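Local structure of GST N-terminal domain-containing protein (Pseudomonas syringae pv. tomato, 3IC8) at residues Lys193-Pro196 with Val197-Pro200; Ser209-Leu212 with Asp213-Gly217. The protein is of unknown function but has the glutathione S-transferase fold, a thioredoxin-like domain followed by a helical domain, and may bind glutathione. One frame throughout, in Å; residues are numbered along the deposited sequence.

Interaction 1 of 2, residues Lys193-Pro196 with Val197-Pro200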
# COMPACT_ATOMS: atom_id res chain seq x y z
N LYS A 193 1.93 16.19 9.35
CA LYS A 193 1.25 14.92 9.41
C LYS A 193 1.03 14.40 10.82
O LYS A 193 0.23 13.57 11.03
CB LYS A 193 1.99 13.91 8.58
CG LYS A 193 1.95 14.15 7.12
CD LYS A 193 0.59 13.90 6.55
CE LYS A 193 0.45 12.50 6.08
NZ LYS A 193 -0.86 12.25 5.52
N GLN A 194 1.77 14.93 11.76
CA GLN A 194 1.74 14.54 13.15
C GLN A 194 0.45 14.82 13.90
O GLN A 194 0.18 14.23 14.91
CB GLN A 194 2.92 15.16 13.89
CG GLN A 194 4.27 14.78 13.39
CD GLN A 194 4.44 13.32 13.18
OE1 GLN A 194 4.63 12.86 12.09
NE2 GLN A 194 4.36 12.57 14.24
N THR A 195 -0.31 15.76 13.40
CA THR A 195 -1.45 16.28 14.09
C THR A 195 -2.67 16.34 13.21
O THR A 195 -2.60 16.62 12.05
CB THR A 195 -1.15 17.67 14.55
OG1 THR A 195 -0.67 17.62 15.88
CG2 THR A 195 -2.35 18.49 14.47
N PRO A 196 -3.81 16.06 13.79
CA PRO A 196 -5.07 16.10 13.08
C PRO A 196 -5.39 17.48 12.60
O PRO A 196 -5.92 17.64 11.54
CB PRO A 196 -6.05 15.67 14.14
CG PRO A 196 -5.30 14.81 14.98
CD PRO A 196 -3.89 15.19 14.95
N VAL A 197 -5.09 18.46 13.41
CA VAL A 197 -5.27 19.84 13.05
C VAL A 197 -4.41 20.34 11.91
O VAL A 197 -4.89 21.07 11.08
CB VAL A 197 -5.03 20.72 14.25
CG1 VAL A 197 -5.12 22.14 13.88
CG2 VAL A 197 -6.00 20.40 15.33
N THR A 198 -3.15 19.94 11.89
CA THR A 198 -2.20 20.32 10.86
C THR A 198 -2.14 19.48 9.60
O THR A 198 -1.58 19.89 8.64
CB THR A 198 -0.76 20.47 11.38
OG1 THR A 198 -0.28 19.23 11.86
CG2 THR A 198 -0.69 21.49 12.46
N ALA A 199 -2.72 18.31 9.62
CA ALA A 199 -2.70 17.40 8.49
C ALA A 199 -3.36 17.90 7.20
O ALA A 199 -2.93 17.59 6.13
CB ALA A 199 -3.23 16.10 8.89
N PRO A 200 -4.39 18.71 7.33
CA PRO A 200 -5.06 19.29 6.18
C PRO A 200 -4.15 20.22 5.40
O PRO A 200 -4.36 20.45 4.25
CB PRO A 200 -6.20 20.04 6.82
CG PRO A 200 -6.44 19.37 8.02
CD PRO A 200 -5.15 19.00 8.54

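Interaction 2 of 2, residues Ser209-Leu212 with Asp213-Gly217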
# COMPACT_ATOMS: atom_id res chain seq x y z
N SER A 209 0.06 14.53 -1.25
CA SER A 209 -0.07 13.48 -0.28
C SER A 209 0.43 12.14 -0.81
O SER A 209 1.06 11.39 -0.11
CB SER A 209 -1.51 13.41 0.19
OG SER A 209 -1.64 12.83 1.46
N VAL A 210 0.12 11.85 -2.06
CA VAL A 210 0.60 10.66 -2.70
C VAL A 210 2.10 10.65 -2.85
O VAL A 210 2.74 9.67 -2.61
CB VAL A 210 -0.04 10.54 -4.07
CG1 VAL A 210 0.67 9.57 -4.94
CG2 VAL A 210 -1.45 10.20 -3.93
N TRP A 211 2.64 11.77 -3.28
CA TRP A 211 4.06 11.95 -3.44
C TRP A 211 4.76 11.84 -2.13
O TRP A 211 5.83 11.29 -2.05
CB TRP A 211 4.36 13.31 -4.08
CG TRP A 211 5.76 13.74 -3.88
CD1 TRP A 211 6.81 13.39 -4.61
CD2 TRP A 211 6.25 14.62 -2.88
NE1 TRP A 211 7.93 13.97 -4.15
CE2 TRP A 211 7.61 14.74 -3.08
CE3 TRP A 211 5.67 15.31 -1.83
CZ2 TRP A 211 8.39 15.50 -2.27
CZ3 TRP A 211 6.45 16.05 -1.05
CH2 TRP A 211 7.79 16.15 -1.26
N LEU A 212 4.15 12.38 -1.10
CA LEU A 212 4.76 12.36 0.20
C LEU A 212 4.93 10.95 0.74
O LEU A 212 5.93 10.64 1.30
CB LEU A 212 4.00 13.26 1.16
CG LEU A 212 4.43 13.20 2.60
CD1 LEU A 212 5.81 13.65 2.79
CD2 LEU A 212 3.53 13.97 3.44
N ASP A 213 3.93 10.11 0.55
CA ASP A 213 3.98 8.74 0.98
C ASP A 213 5.04 7.97 0.25
O ASP A 213 5.66 7.11 0.78
CB ASP A 213 2.64 8.07 0.90
CG ASP A 213 1.68 8.59 1.89
OD1 ASP A 213 2.13 9.15 2.89
OD2 ASP A 213 0.47 8.49 1.69
N ARG A 214 5.23 8.31 -1.00
CA ARG A 214 6.27 7.71 -1.76
C ARG A 214 7.65 8.03 -1.22
O ARG A 214 8.49 7.19 -1.13
CB ARG A 214 6.15 8.22 -3.18
CG ARG A 214 6.70 7.35 -4.23
CD ARG A 214 6.75 8.05 -5.55
NE ARG A 214 5.50 7.94 -6.23
CZ ARG A 214 4.73 8.95 -6.58
NH1 ARG A 214 5.08 10.20 -6.34
NH2 ARG A 214 3.60 8.70 -7.19
N VAL A 215 7.89 9.28 -0.89
CA VAL A 215 9.15 9.70 -0.34
C VAL A 215 9.46 9.12 1.03
O VAL A 215 10.56 8.80 1.32
CB VAL A 215 9.28 11.21 -0.33
CG1 VAL A 215 10.60 11.62 0.12
CG2 VAL A 215 9.04 11.75 -1.68
N LEU A 216 8.45 9.01 1.86
CA LEU A 216 8.53 8.41 3.18
C LEU A 216 8.76 6.91 3.12
O LEU A 216 9.27 6.32 4.02
CB LEU A 216 7.29 8.72 3.99
CG LEU A 216 7.18 9.96 4.87
CD1 LEU A 216 8.16 10.98 4.56
CD2 LEU A 216 5.85 10.55 4.81
N GLY A 217 8.38 6.31 2.02
CA GLY A 217 8.43 4.88 1.79
C GLY A 217 9.77 4.27 1.55
O GLY A 217 9.90 3.08 1.52

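Interaction 1 of 2, residues Lys193-Pro196 with Val197-Pro200
Ala199 N gives a weak backbone hydrogen bond to Thr195 O, at 3.0 Å. It is weak because the N-H meets the oxygen at 130°. The Ala199 methyl group lies beside the same acceptor, with CB 3.3 Å from Thr195 O. Pro200 has no N-H to continue the pattern, and its CD rests 3.4 Å from Pro196 O instead.

Thr195 meets the side chains of both Val197 and Thr198. Its CB points toward residues 197-200, and its CG2 comes 3.5 Å from Val197 CB. Thr198 OG1 packs against Thr195 CB at 3.2 Å. With chi1 63° this hydroxyl stands between its own backbone N and carbonyl carbon, and its hydrogen bond is with Leu192 O, in the last turn of helix 180-193.

A second subunit borders the turn: Lys193 O is hydrogen-bonded to Thr11 OG1 of that chain, and Ala199 packs on its Tyr9. The loop joins helices 180-193 and 200-203 of the GST C-terminal domain. With weak backbone bonding inside it, its shape probably depends also on the two prolines, the threonine packing, the Thr198-Leu192 bond and the second subunit.

Interaction 2 of 2, residues Ser209-Leu212 with Asp213-Gly217
Leu212 O accepts the straightest of four backbone hydrogen bonds here, from Leu216 N at 3.1 Å with an N-H...O angle of 162°. Val215 N to Trp211 O, Arg214 N to Val210 O and Asp213 N to Ser209 O repeat the i to i+4 spacing of an alpha helix. Beside the last of these, Asp213 OD2 lies 3.5 Å from Ser209 O; both are acceptors, so no bond joins them. Arg214 bends at chi3, which turns its guanidinium back along the helix. One face of that group looks onto Val210 O. Its NH1 sits at the edge of the Trp211 indole, 4.0 Å from Trp211 CD1, with the two planes 60° apart, so the groups do not stack. A long, weak ion pair links Arg214 NE to Asp172.

Residues 209-216 belong to helix 206-216 of the all-helical C-terminal domain of the GST fold, and its inner side packs on helix 180-193. Trp211 NE1 is hydrogen-bonded to Asp182 in the first turn of that helix, which ties down the polar edge of a buried ring.

Val215 CG2 lies over one face of the indole, 3.8 Å from the centroid of the five-membered ring and 26° off its normal, a CH-pi contact. The methyl group is offset toward the rim and comes 3.5 Å from Trp211 NE1. Trp211 takes up this place with CG anti to the backbone N. On the neighbouring side of the helix, Leu212 CD1 meets Leu216 CD2, one turn on, at 3.7 Å, the two side chains crossing obliquely. Leu212 continues onto Leu189, and Val215 onto Phe183 and Ala186, all on helix 180-193.

Both contacts are local and border helix 180-193, interaction 1 where the chain leaves its end and interaction 2 where helix 206-216 packs along it. Their centres are about 15 Å apart, yet they touch: Lys193 CG packs 4.0 Å from Leu212 CD2. Asp203 joins them, in a salt bridge with Lys193 NZ and a weak hydrogen bond with Ser209 OG. In interaction 1 Thr195, Thr198 and Ala199 are buried and Pro196 and Val197 exposed, in an irregular turn beside a second subunit. In interaction 2 regular helical bonding carries buried Trp211, Leu212 and Val215 on the inner side, with Val210 and charged Asp213 at the surface.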